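Local structure of endonuclease PI-MtuI (Mycobacterium tuberculosis, 2IMZ) at residues A[8-13]-A[27-32]; A[65-70]-A[160-165]; A[52-57]-A[146-151]; A[85-90]-A[135-140]. The protein probably carries out protein splicing, as the splicing domain of an intein that would excise itself from the RecA precursor and join the flanking segments. The protein carries 1 engineered substitution. One frame throughout, in Å; residues are numbered along the deposited sequence.

Contact 1: residues A[8-13]-A[27-32]; sequences IFDPVT and KPIHVV
Asp10 OD2 accepts the backbone N-H of His30 at 2.9 Å, a nearly straight bond that comes from well above the carboxylate plane. A water also donates to OD2 and reaches His30 ND1 in the plane of the imidazole, so it bridges the acid and the ring. The other oxygen, OD1, faces its own chain and takes two N-H groups. Val12 N lies 2.8 Å from Asp10 OD1 and closes an Asx turn, while Thr13 N approaches the same oxygen from above the plane. With CG anti to the backbone N (chi1 179°), the Asp10 carboxylate lies against the backbone at Ile29 and His30 and ties the bend at 10-13 to it. Over one face of the His30 ring sits Val12 CG2, 4.0 Å from the centroid, in a CH-pi contact. Pro11 CD rests on the carbonyl carbon of Val31, and Pro11 CB meets Val32 CG2 at 3.7 Å. That same methyl also touches Phe9 CD2. A second water takes a proton from Val32 N and gives one to Phe9 O, filling in where the backbones do not bond directly. On the inner side Ile8 CG2 packs against both Val31 CG1 at 3.8 Å and Ile29 CD1 at 4.0 Å. The touching parts, 8-12 and 29-32, run almost at right angles (94°), and the turn after strand 7-9 packs on the beginning of strand 30-34. Ile8 and Val31 both lean on Leu159 of strand 159-161, Pro11 and Val12 reach Ala42 of strand 40-52, and Ile8 pairs through its backbone with His17 of strand 16-18.

Contact 2: residues A[65-70]-A[160-165]; sequences AILWAT and VAEGVV. Engineered in segment 65-70: Leu67 (natural residue Val).
Glu162 reaches over the backbone of Ile66, its aliphatic part laid against the peptide and its carboxylate curled back beside it. CG stands anti to the carbonyl carbon (chi1 -71°) and the chain bends again at chi2, which brings Glu162 CG to 3.3 Å from Ile66 O. Glu162 OE1 lies near Ile66 N, but at 3.5 Å with a bent geometry the hydrogen bond is weak. Ala65 approaches with its methyl: its CB is 3.3 Å from Glu162 O and 3.6 Å from Glu162 OE1, touching both the backbone carbonyl and the carboxylate of one residue. Leu67, an engineered residue, extends its CD1 toward the hairpin, where it meets Ala161 CB at 4.2 Å and Ala161 O at 4.0 Å. Glu162 sits at the tip of a type I' turn from Ala161 to Val164. Its positive phi belongs to that turn, which Ala161 and Val164 close with a mutual pair of backbone bonds, Val164 N to Ala161 O measuring 2.9 Å. The hairpin end meets the beginning of strand 66-69 mainly through side chains, without pairing with it as a strand. The stronger polar partner of Glu162 OE1 is Arg7, which forms a salt bridge with it and also pairs with Glu162 through the backbone. Arg7 probably favours the ionised form of the buried carboxylate; since that bridge takes its main polar interaction, what Glu162 gives across the contact is chiefly packing plus one weak bond.

Contact 3: residues A[52-57]-A[146-151]; sequences GTRDVI and ARTFDL
Thr148 meets segment 52-57 with every atom of its side chain. CB stands 3.7 Å from Gly52 O. From there OG1, placed between the backbone N and the carbonyl carbon (chi1 62°), donates to that same Gly52 O at 2.8 Å. Thr148 N also donates to Gly52 O, from above the carbonyl plane, so one carbonyl is gripped by the backbone and the hydroxyl of a single residue. OG1 also lies 3.5 Å from Arg54 CD, where the extended arginine chain crosses the threonine at about a right angle. The remaining branch, CG2, slides past Val56, 3.6 Å from Val56 CG1. Beyond it Val56 CG2 touches Ala146 CB. Arg54 and Ala146 form an antiparallel hydrogen-bonded pair: Arg54 N gives to Ala146 O at 3.0 Å, and Ala146 N returns a bond to Arg54 O at 3.1 Å. Thr53 and Arg147 form the non-hydrogen-bonded pair, with side chains on the face opposite those of Arg54, Ala146 and Thr148. The chain turns a corner at Thr53, and strand 54-57 runs at 88° to strand 146-151; within these segments the ladder ends at Arg54 and Ala146, while strand 54-61 continues along the preceding part of strand 134-153 (Val56 with Arg144). The chemistry thus divides by position: a carbonyl that accepts two hydrogen bonds and a ladder pair fix the backbone corner, methyls pack together, and the Arg54 guanidinium is shared between its own chain, through NE to Gln51 O, and the second subunit, through NH1 to Asp72.

Contact 4: residues A[85-90]-A[135-140]; sequences GELRKG and SVIREV
Arg88 and Arg138, which meet the opposite segment chiefly through their backbones, carry guanidinium groups that lie against their own segments. The Arg138 group has Val136 CG2 over one face, 3.5 Å from the plane and displaced from the group's centre. At the edge of the Arg88 group lies the carbonyl of Gly85. NH1 of Arg88 donates to Gly85 O at 3.2 Å and to Leu87 O at 2.8 Å; both oxygens sit close to the guanidinium plane, whereas the nitrogen stands above each carbonyl plane. The arginine is thereby folded back onto the carbonyls of Gly85 and Leu87. Across the segments, the Ile137 carbonyl accepts a bond from Gly90 N: Gly90 N to Ile137 O measures 2.9 Å, within the carbonyl plane and nearly straight (165°). Ile137 itself points into the loop. With CG1 anti to its carbonyl carbon (chi1 -69°), CD1 lands 3.5 Å from Leu87 CB and 3.7 Å from Arg88 O, the Leu87 and Ile137 side chains crossing at about a right angle. Val140 CG2 touches Leu87 O and Lys89 N, while Val136 CG1 touches Gly90 O. The extended Lys89 chain runs alongside Arg138 O, its CE at 3.7 Å, and a water joins Lys89 NZ to that oxygen. A classic beta bulge at Arg138 and Glu139, opposite Arg60, interrupts this part of strand 134-153. Leu87 and Ile137 also share Val93 of strand 92-94. One backbone bond and a small apolar patch thus hold the loop to the strand, while Lys89 NZ reaches Arg138 O through a water and the Arg88 guanidinium bonds back to its own loop.

How the contacts relate
Contact 1 closes early in the chain, before any of the others opens. Contacts 3 and 2 then open in turn, contact 4 forms inside both loops, and contacts 3 and 2 close in that order, so their segments alternate. Contacts 3 and 4 share strand 134-153, with centres about 19 Å apart. Contact 2 adjoins contact 3 through neighbouring strands 54-61 and 66-69, and it touches contact 1 where Ile8 meets Ala161 and Val32 meets Val160. Contacts 1 and 4 lie on opposite sides of the chain's centre, about 26 Å apart. The long curled strands and the inner hairpin at 160-165 thus knit distant parts of the sequence into one compact beta fold, consistent with the horseshoe of intein splicing domains.

Contact 1: residues A[8-13]-A[27-32]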
loop_
_atom_site.group_PDB
_atom_site.type_symbol
_atom_site.label_atom_id
_atom_site.label_comp_id
_atom_site.label_asym_id
_atom_site.label_seq_id
_atom_site.Cartn_x
_atom_site.Cartn_y
_atom_site.Cartn_z
ATOM N N ILE A 8 -3.623 16.917 0.747
ATOM C CA ILE A 8 -4.407 15.901 1.443
ATOM C C ILE A 8 -5.477 16.557 2.310
ATOM O O ILE A 8 -5.165 17.349 3.198
ATOM C CB ILE A 8 -3.514 15.046 2.367
ATOM C CG1 ILE A 8 -2.323 14.485 1.584
ATOM C CG2 ILE A 8 -4.334 13.914 2.981
ATOM C CD1 ILE A 8 -2.707 13.594 0.434
ATOM N N PHE A 9 -6.732 16.213 2.047
ATOM C CA PHE A 9 -7.869 16.763 2.778
ATOM C C PHE A 9 -8.171 16.003 4.069
ATOM O O PHE A 9 -8.303 14.783 4.056
ATOM C CB PHE A 9 -9.099 16.736 1.860
ATOM C CG PHE A 9 -10.390 17.137 2.531
ATOM C CD1 PHE A 9 -10.502 18.352 3.198
ATOM C CD2 PHE A 9 -11.515 16.322 2.432
ATOM C CE1 PHE A 9 -11.721 18.752 3.753
ATOM C CE2 PHE A 9 -12.736 16.713 2.984
ATOM C CZ PHE A 9 -12.838 17.930 3.643
ATOM N N ASP A 10 -8.266 16.734 5.181
ATOM C CA ASP A 10 -8.599 16.141 6.478
ATOM C C ASP A 10 -10.083 16.468 6.655
ATOM O O ASP A 10 -10.442 17.610 6.936
ATOM C CB ASP A 10 -7.785 16.788 7.604
ATOM C CG ASP A 10 -8.117 16.206 8.970
ATOM O OD1 ASP A 10 -9.294 15.863 9.193
ATOM O OD2 ASP A 10 -7.210 16.104 9.824
ATOM N N PRO A 11 -10.962 15.467 6.481
ATOM C CA PRO A 11 -12.411 15.647 6.606
ATOM C C PRO A 11 -12.923 16.030 7.986
ATOM O O PRO A 11 -14.046 16.525 8.119
ATOM C CB PRO A 11 -12.958 14.303 6.144
ATOM C CG PRO A 11 -11.920 13.352 6.645
ATOM C CD PRO A 11 -10.638 14.047 6.238
ATOM N N VAL A 12 -12.106 15.806 9.006
ATOM C CA VAL A 12 -12.501 16.129 10.372
ATOM C C VAL A 12 -12.359 17.620 10.672
ATOM O O VAL A 12 -13.274 18.244 11.214
ATOM C CB VAL A 12 -11.664 15.334 11.385
ATOM C CG1 VAL A 12 -12.057 15.723 12.812
ATOM C CG2 VAL A 12 -11.870 13.849 11.165
ATOM N N THR A 13 -11.212 18.183 10.314
ATOM C CA THR A 13 -10.935 19.594 10.544
ATOM C C THR A 13 -11.320 20.462 9.354
ATOM O O THR A 13 -11.563 21.661 9.504
ATOM C CB THR A 13 -9.445 19.826 10.825
ATOM O OG1 THR A 13 -8.678 19.411 9.687
ATOM C CG2 THR A 13 -9.001 19.030 12.042
ATOM N N LYS A 27 2.440 14.474 11.423
ATOM C CA LYS A 27 1.125 14.926 11.860
ATOM C C LYS A 27 0.077 13.829 11.733
ATOM O O LYS A 27 -0.128 13.280 10.650
ATOM C CB LYS A 27 0.685 16.140 11.035
ATOM C CG LYS A 27 1.690 17.279 11.018
ATOM C CD LYS A 27 1.147 18.473 10.249
ATOM C CE LYS A 27 2.158 19.608 10.203
ATOM N NZ LYS A 27 1.608 20.827 9.536
ATOM N N PRO A 28 -0.601 13.495 12.841
ATOM C CA PRO A 28 -1.639 12.462 12.868
ATOM C C PRO A 28 -2.972 13.016 12.364
ATOM O O PRO A 28 -3.984 12.964 13.065
ATOM C CB PRO A 28 -1.697 12.087 14.339
ATOM C CG PRO A 28 -1.495 13.411 14.998
ATOM C CD PRO A 28 -0.343 14.003 14.202
ATOM N N ILE A 29 -2.960 13.564 11.154
ATOM C CA ILE A 29 -4.173 14.116 10.567
ATOM C C ILE A 29 -5.113 12.980 10.197
ATOM O O ILE A 29 -4.724 11.812 10.208
ATOM C CB ILE A 29 -3.875 14.899 9.263
ATOM C CG1 ILE A 29 -3.356 13.941 8.184
ATOM C CG2 ILE A 29 -2.870 16.011 9.531
ATOM C CD1 ILE A 29 -3.319 14.550 6.788
ATOM N N HIS A 30 -6.362 13.326 9.904
ATOM C CA HIS A 30 -7.332 12.342 9.449
ATOM C C HIS A 30 -7.422 12.549 7.946
ATOM O O HIS A 30 -7.116 13.634 7.445
ATOM C CB HIS A 30 -8.714 12.569 10.066
ATOM C CG HIS A 30 -8.853 12.016 11.448
ATOM N ND1 HIS A 30 -8.445 12.704 12.571
ATOM C CD2 HIS A 30 -9.321 10.824 11.885
ATOM C CE1 HIS A 30 -8.656 11.956 13.641
ATOM N NE2 HIS A 30 -9.186 10.811 13.252
ATOM N N VAL A 31 -7.823 11.507 7.231
ATOM C CA VAL A 31 -7.968 11.593 5.784
ATOM C C VAL A 31 -9.295 10.971 5.405
ATOM O O VAL A 31 -9.957 10.344 6.234
ATOM C CB VAL A 31 -6.865 10.798 5.038
ATOM C CG1 VAL A 31 -5.497 11.299 5.435
ATOM C CG2 VAL A 31 -7.009 9.304 5.330
ATOM N N VAL A 32 -9.693 11.168 4.155
ATOM C CA VAL A 32 -10.907 10.550 3.650
ATOM C C VAL A 32 -10.407 9.208 3.126
ATOM O O VAL A 32 -9.579 9.164 2.214
ATOM C CB VAL A 32 -11.517 11.334 2.472
ATOM C CG1 VAL A 32 -12.704 10.555 1.900
ATOM C CG2 VAL A 32 -11.958 12.713 2.930
HETATM O O HOH W 1 -7.879 12.715 2.371
HETATM O O HOH W 2 -7.985 15.451 12.513
#

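Contact 2: residues A[65-70]-A[160-165]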
loop_
_atom_site.group_PDB
_atom_site.type_symbol
_atom_site.label_atom_id
_atom_site.label_comp_id
_atom_site.label_asym_id
_atom_site.label_seq_id
_atom_site.Cartn_x
_atom_site.Cartn_y
_atom_site.Cartn_z
ATOM N N ALA A 65 -7.631 19.771 -10.133
ATOM C CA ALA A 65 -6.569 19.253 -9.269
ATOM C C ALA A 65 -5.574 18.462 -10.109
ATOM O O ALA A 65 -5.938 17.886 -11.129
ATOM C CB ALA A 65 -7.160 18.364 -8.179
ATOM N N ILE A 66 -4.311 18.451 -9.695
ATOM C CA ILE A 66 -3.300 17.699 -10.425
ATOM C C ILE A 66 -2.574 16.761 -9.482
ATOM O O ILE A 66 -1.900 17.192 -8.550
ATOM C CB ILE A 66 -2.247 18.607 -11.098
ATOM C CG1 ILE A 66 -2.910 19.498 -12.152
ATOM C CG2 ILE A 66 -1.176 17.740 -11.765
ATOM C CD1 ILE A 66 -1.931 20.402 -12.897
ATOM N N LEU A 67 -2.722 15.469 -9.730
ATOM C CA LEU A 67 -2.072 14.466 -8.907
ATOM C C LEU A 67 -0.708 14.121 -9.500
ATOM O O LEU A 67 -0.621 13.643 -10.630
ATOM C CB LEU A 67 -2.935 13.207 -8.844
ATOM C CG LEU A 67 -2.364 12.024 -8.056
ATOM C CD1 LEU A 67 -2.258 12.381 -6.576
ATOM C CD2 LEU A 67 -3.252 10.818 -8.249
ATOM N N TRP A 68 0.351 14.389 -8.743
ATOM C CA TRP A 68 1.709 14.063 -9.174
ATOM C C TRP A 68 2.130 12.843 -8.362
ATOM O O TRP A 68 2.250 12.913 -7.138
ATOM C CB TRP A 68 2.674 15.217 -8.895
ATOM C CG TRP A 68 2.503 16.397 -9.813
ATOM C CD1 TRP A 68 1.857 17.566 -9.539
ATOM C CD2 TRP A 68 3.001 16.517 -11.148
ATOM N NE1 TRP A 68 1.926 18.413 -10.623
ATOM C CE2 TRP A 68 2.623 17.791 -11.624
ATOM C CE3 TRP A 68 3.733 15.669 -11.991
ATOM C CZ2 TRP A 68 2.954 18.240 -12.909
ATOM C CZ3 TRP A 68 4.061 16.116 -13.268
ATOM C CH2 TRP A 68 3.671 17.391 -13.713
ATOM N N ALA A 69 2.345 11.721 -9.037
ATOM C CA ALA A 69 2.723 10.498 -8.344
ATOM C C ALA A 69 3.654 9.658 -9.198
ATOM O O ALA A 69 3.761 9.870 -10.405
ATOM C CB ALA A 69 1.470 9.695 -8.006
ATOM N N THR A 70 4.338 8.713 -8.565
ATOM C CA THR A 70 5.227 7.825 -9.294
ATOM C C THR A 70 4.325 6.997 -10.198
ATOM O O THR A 70 3.181 6.708 -9.847
ATOM C CB THR A 70 5.992 6.895 -8.341
ATOM O OG1 THR A 70 5.061 6.190 -7.510
ATOM C CG2 THR A 70 6.947 7.702 -7.468
ATOM N N VAL A 160 -7.542 10.147 0.240
ATOM C CA VAL A 160 -7.806 11.060 -0.851
ATOM C C VAL A 160 -6.645 12.041 -0.933
ATOM O O VAL A 160 -6.282 12.677 0.056
ATOM C CB VAL A 160 -9.132 11.821 -0.629
ATOM C CG1 VAL A 160 -9.245 12.980 -1.615
ATOM C CG2 VAL A 160 -10.302 10.864 -0.812
ATOM N N ALA A 161 -6.046 12.117 -2.118
ATOM C CA ALA A 161 -4.930 13.018 -2.392
ATOM C C ALA A 161 -5.332 13.766 -3.657
ATOM O O ALA A 161 -5.695 13.136 -4.653
ATOM C CB ALA A 161 -3.651 12.215 -2.628
ATOM N N GLU A 162 -5.268 15.095 -3.617
ATOM C CA GLU A 162 -5.670 15.924 -4.750
ATOM C C GLU A 162 -7.102 15.562 -5.161
ATOM O O GLU A 162 -7.462 15.612 -6.341
ATOM C CB GLU A 162 -4.721 15.743 -5.941
ATOM C CG GLU A 162 -3.341 16.358 -5.748
ATOM C CD GLU A 162 -3.393 17.861 -5.542
ATOM O OE1 GLU A 162 -4.185 18.528 -6.239
ATOM O OE2 GLU A 162 -2.633 18.379 -4.697
ATOM N N GLY A 163 -7.909 15.195 -4.166
ATOM C CA GLY A 163 -9.297 14.842 -4.405
ATOM C C GLY A 163 -9.566 13.470 -5.001
ATOM O O GLY A 163 -10.724 13.117 -5.210
ATOM N N VAL A 164 -8.512 12.693 -5.246
ATOM C CA VAL A 164 -8.627 11.364 -5.851
ATOM C C VAL A 164 -8.307 10.270 -4.831
ATOM O O VAL A 164 -7.390 10.427 -4.034
ATOM C CB VAL A 164 -7.628 11.228 -7.030
ATOM C CG1 VAL A 164 -7.751 9.854 -7.677
ATOM C CG2 VAL A 164 -7.879 12.322 -8.052
ATOM N N VAL A 165 -9.058 9.169 -4.843
ATOM C CA VAL A 165 -8.761 8.087 -3.906
ATOM C C VAL A 165 -7.536 7.341 -4.417
ATOM O O VAL A 165 -7.555 6.791 -5.520
ATOM C CB VAL A 165 -9.912 7.062 -3.787
ATOM C CG1 VAL A 165 -9.496 5.935 -2.842
ATOM C CG2 VAL A 165 -11.175 7.739 -3.275
HETATM O O HOH W 3 -0.220 18.382 -6.460
#

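Contact 3: residues A[52-57]-A[146-151]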
loop_
_atom_site.group_PDB
_atom_site.type_symbol
_atom_site.label_atom_id
_atom_site.label_comp_id
_atom_site.label_asym_id
_atom_site.label_seq_id
_atom_site.Cartn_x
_atom_site.Cartn_y
_atom_site.Cartn_z
ATOM N N GLY A 52 12.234 10.091 -0.665
ATOM C CA GLY A 52 13.304 10.617 -1.493
ATOM C C GLY A 52 12.843 11.093 -2.859
ATOM O O GLY A 52 11.649 11.082 -3.161
ATOM N N THR A 53 13.793 11.504 -3.693
ATOM C CA THR A 53 13.476 11.991 -5.029
ATOM C C THR A 53 13.268 10.852 -6.016
ATOM O O THR A 53 14.097 9.946 -6.125
ATOM C CB THR A 53 14.586 12.913 -5.558
ATOM O OG1 THR A 53 14.724 14.038 -4.683
ATOM C CG2 THR A 53 14.243 13.409 -6.956
ATOM N N ARG A 54 12.153 10.909 -6.736
ATOM C CA ARG A 54 11.811 9.890 -7.720
ATOM C C ARG A 54 11.137 10.532 -8.925
ATOM O O ARG A 54 10.803 11.716 -8.901
ATOM C CB ARG A 54 10.855 8.863 -7.106
ATOM C CG ARG A 54 11.333 8.272 -5.794
ATOM C CD ARG A 54 10.427 7.149 -5.329
ATOM N NE ARG A 54 10.855 6.621 -4.038
ATOM C CZ ARG A 54 10.600 5.389 -3.610
ATOM N NH1 ARG A 54 9.920 4.546 -4.375
ATOM N NH2 ARG A 54 11.026 5.000 -2.416
ATOM N N ASP A 55 10.944 9.749 -9.979
ATOM C CA ASP A 55 10.281 10.250 -11.175
ATOM C C ASP A 55 8.781 10.190 -10.926
ATOM O O ASP A 55 8.262 9.168 -10.480
ATOM C CB ASP A 55 10.609 9.385 -12.398
ATOM C CG ASP A 55 12.080 9.380 -12.735
ATOM O OD1 ASP A 55 12.685 10.468 -12.765
ATOM O OD2 ASP A 55 12.630 8.285 -12.981
ATOM N N VAL A 56 8.089 11.285 -11.215
ATOM C CA VAL A 56 6.644 11.327 -11.031
ATOM C C VAL A 56 5.973 11.864 -12.282
ATOM O O VAL A 56 6.539 12.697 -12.989
ATOM C CB VAL A 56 6.237 12.241 -9.856
ATOM C CG1 VAL A 56 6.710 11.651 -8.545
ATOM C CG2 VAL A 56 6.819 13.639 -10.058
ATOM N N ILE A 57 4.770 11.371 -12.555
ATOM C CA ILE A 57 4.008 11.843 -13.700
ATOM C C ILE A 57 2.808 12.601 -13.145
ATOM O O ILE A 57 2.514 12.507 -11.951
ATOM C CB ILE A 57 3.562 10.675 -14.623
ATOM C CG1 ILE A 57 2.813 9.596 -13.836
ATOM C CG2 ILE A 57 4.783 10.086 -15.311
ATOM C CD1 ILE A 57 1.352 9.914 -13.590
ATOM N N ALA A 146 10.971 14.811 -8.488
ATOM C CA ALA A 146 10.394 15.483 -7.333
ATOM C C ALA A 146 10.565 14.656 -6.071
ATOM O O ALA A 146 10.640 13.429 -6.130
ATOM C CB ALA A 146 8.909 15.742 -7.575
ATOM N N ARG A 147 10.636 15.331 -4.928
ATOM C CA ARG A 147 10.740 14.621 -3.663
ATOM C C ARG A 147 9.386 13.953 -3.516
ATOM O O ARG A 147 8.363 14.546 -3.868
ATOM C CB ARG A 147 10.953 15.589 -2.499
ATOM C CG ARG A 147 12.243 16.381 -2.563
ATOM C CD ARG A 147 12.588 16.896 -1.183
ATOM N NE ARG A 147 11.509 17.696 -0.612
ATOM C CZ ARG A 147 11.407 17.995 0.679
ATOM N NH1 ARG A 147 12.318 17.557 1.536
ATOM N NH2 ARG A 147 10.396 18.734 1.113
ATOM N N THR A 148 9.370 12.729 -3.005
ATOM C CA THR A 148 8.118 12.004 -2.850
ATOM C C THR A 148 7.897 11.516 -1.427
ATOM O O THR A 148 8.839 11.417 -0.634
ATOM C CB THR A 148 8.052 10.815 -3.830
ATOM O OG1 THR A 148 9.115 9.897 -3.549
ATOM C CG2 THR A 148 8.184 11.310 -5.262
ATOM N N PHE A 149 6.641 11.216 -1.112
ATOM C CA PHE A 149 6.262 10.786 0.223
ATOM C C PHE A 149 5.142 9.761 0.200
ATOM O O PHE A 149 4.521 9.520 -0.836
ATOM C CB PHE A 149 5.802 11.994 1.045
ATOM C CG PHE A 149 6.760 13.147 1.009
ATOM C CD1 PHE A 149 6.787 14.013 -0.078
ATOM C CD2 PHE A 149 7.672 13.336 2.041
ATOM C CE1 PHE A 149 7.712 15.051 -0.144
ATOM C CE2 PHE A 149 8.599 14.368 1.987
ATOM C CZ PHE A 149 8.622 15.229 0.891
ATOM N N ASP A 150 4.873 9.182 1.364
ATOM C CA ASP A 150 3.828 8.181 1.501
ATOM C C ASP A 150 3.262 8.260 2.920
ATOM O O ASP A 150 3.935 8.735 3.835
ATOM C CB ASP A 150 4.416 6.793 1.231
ATOM C CG ASP A 150 3.374 5.788 0.795
ATOM O OD1 ASP A 150 2.567 6.114 -0.102
ATOM O OD2 ASP A 150 3.376 4.660 1.338
ATOM N N LEU A 151 2.024 7.809 3.090
ATOM C CA LEU A 151 1.371 7.827 4.397
ATOM C C LEU A 151 0.631 6.520 4.640
ATOM O O LEU A 151 0.134 5.905 3.698
ATOM C CB LEU A 151 0.351 8.969 4.468
ATOM C CG LEU A 151 0.831 10.408 4.277
ATOM C CD1 LEU A 151 -0.376 11.342 4.140
ATOM C CD2 LEU A 151 1.701 10.819 5.462
#

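Contact 4: residues A[85-90]-A[135-140]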
loop_
_atom_site.group_PDB
_atom_site.type_symbol
_atom_site.label_atom_id
_atom_site.label_comp_id
_atom_site.label_asym_id
_atom_site.label_seq_id
_atom_site.Cartn_x
_atom_site.Cartn_y
_atom_site.Cartn_z
ATOM N N GLY A 85 0.741 5.446 -13.897
ATOM C CA GLY A 85 1.390 5.525 -15.196
ATOM C C GLY A 85 0.655 4.870 -16.352
ATOM O O GLY A 85 1.037 5.051 -17.510
ATOM N N GLU A 86 -0.395 4.113 -16.049
ATOM C CA GLU A 86 -1.170 3.435 -17.082
ATOM C C GLU A 86 -2.458 4.177 -17.427
ATOM O O GLU A 86 -3.145 3.835 -18.390
ATOM C CB GLU A 86 -1.492 2.013 -16.633
ATOM C CG GLU A 86 -0.252 1.143 -16.484
ATOM C CD GLU A 86 -0.546 -0.188 -15.828
ATOM O OE1 GLU A 86 -1.438 -0.911 -16.318
ATOM O OE2 GLU A 86 0.124 -0.514 -14.822
ATOM N N LEU A 87 -2.779 5.200 -16.641
ATOM C CA LEU A 87 -3.988 5.978 -16.877
ATOM C C LEU A 87 -3.809 6.958 -18.029
ATOM O O LEU A 87 -2.723 7.499 -18.245
ATOM C CB LEU A 87 -4.386 6.724 -15.604
ATOM C CG LEU A 87 -4.677 5.786 -14.431
ATOM C CD1 LEU A 87 -4.985 6.599 -13.187
ATOM C CD2 LEU A 87 -5.843 4.874 -14.781
ATOM N N ARG A 88 -4.890 7.178 -18.768
ATOM C CA ARG A 88 -4.863 8.078 -19.911
ATOM C C ARG A 88 -5.998 9.081 -19.854
ATOM O O ARG A 88 -6.942 8.936 -19.077
ATOM C CB ARG A 88 -4.973 7.272 -21.210
ATOM C CG ARG A 88 -3.824 6.304 -21.440
ATOM C CD ARG A 88 -2.548 7.036 -21.819
ATOM N NE ARG A 88 -1.437 6.112 -22.027
ATOM C CZ ARG A 88 -0.735 5.545 -21.051
ATOM N NH1 ARG A 88 -1.023 5.808 -19.782
ATOM N NH2 ARG A 88 0.251 4.708 -21.343
ATOM N N LYS A 89 -5.897 10.102 -20.694
ATOM C CA LYS A 89 -6.917 11.128 -20.773
ATOM C C LYS A 89 -8.261 10.455 -21.027
ATOM O O LYS A 89 -8.375 9.584 -21.892
ATOM C CB LYS A 89 -6.579 12.091 -21.907
ATOM C CG LYS A 89 -7.626 13.142 -22.166
ATOM C CD LYS A 89 -7.150 14.087 -23.250
ATOM C CE LYS A 89 -8.193 15.135 -23.560
ATOM N NZ LYS A 89 -7.642 16.146 -24.499
ATOM N N GLY A 90 -9.273 10.848 -20.260
ATOM C CA GLY A 90 -10.590 10.261 -20.424
ATOM C C GLY A 90 -10.918 9.159 -19.433
ATOM O O GLY A 90 -12.092 8.867 -19.197
ATOM N N SER A 135 -14.522 10.923 -11.664
ATOM C CA SER A 135 -14.191 12.074 -12.492
ATOM C C SER A 135 -13.149 11.664 -13.514
ATOM O O SER A 135 -12.315 10.802 -13.244
ATOM C CB SER A 135 -13.655 13.216 -11.629
ATOM O OG SER A 135 -14.676 13.731 -10.795
ATOM N N VAL A 136 -13.195 12.284 -14.689
ATOM C CA VAL A 136 -12.258 11.956 -15.747
ATOM C C VAL A 136 -10.938 12.706 -15.666
ATOM O O VAL A 136 -10.852 13.796 -15.095
ATOM C CB VAL A 136 -12.873 12.226 -17.143
ATOM C CG1 VAL A 136 -14.112 11.373 -17.333
ATOM C CG2 VAL A 136 -13.215 13.706 -17.293
ATOM N N ILE A 137 -9.907 12.092 -16.235
ATOM C CA ILE A 137 -8.579 12.682 -16.300
ATOM C C ILE A 137 -8.609 13.612 -17.512
ATOM O O ILE A 137 -8.935 13.185 -18.624
ATOM C CB ILE A 137 -7.500 11.600 -16.506
ATOM C CG1 ILE A 137 -7.390 10.737 -15.244
ATOM C CG2 ILE A 137 -6.162 12.244 -16.825
ATOM C CD1 ILE A 137 -6.529 9.503 -15.416
ATOM N N ARG A 138 -8.281 14.881 -17.297
ATOM C CA ARG A 138 -8.302 15.863 -18.378
ATOM C C ARG A 138 -6.975 15.936 -19.124
ATOM O O ARG A 138 -6.939 16.294 -20.304
ATOM C CB ARG A 138 -8.629 17.257 -17.821
ATOM C CG ARG A 138 -9.843 17.314 -16.897
ATOM C CD ARG A 138 -11.104 17.874 -17.550
ATOM N NE ARG A 138 -11.630 17.019 -18.600
ATOM C CZ ARG A 138 -12.908 16.981 -18.975
ATOM N NH1 ARG A 138 -13.813 17.752 -18.384
ATOM N NH2 ARG A 138 -13.284 16.163 -19.944
ATOM N N GLU A 139 -5.885 15.595 -18.445
ATOM C CA GLU A 139 -4.573 15.685 -19.065
ATOM C C GLU A 139 -3.499 14.872 -18.346
ATOM O O GLU A 139 -3.499 14.770 -17.120
ATOM C CB GLU A 139 -4.159 17.161 -19.112
ATOM C CG GLU A 139 -2.762 17.439 -19.636
ATOM C CD GLU A 139 -2.388 18.909 -19.537
ATOM O OE1 GLU A 139 -3.200 19.711 -19.019
ATOM O OE2 GLU A 139 -1.273 19.264 -19.971
ATOM N N VAL A 140 -2.591 14.287 -19.123
ATOM C CA VAL A 140 -1.479 13.519 -18.570
ATOM C C VAL A 140 -0.219 14.353 -18.797
ATOM O O VAL A 140 0.095 14.721 -19.932
ATOM C CB VAL A 140 -1.326 12.151 -19.268
ATOM C CG1 VAL A 140 -0.084 11.437 -18.750
ATOM C CG2 VAL A 140 -2.568 11.299 -19.020
HETATM O O HOH W 4 -5.253 17.329 -22.693
#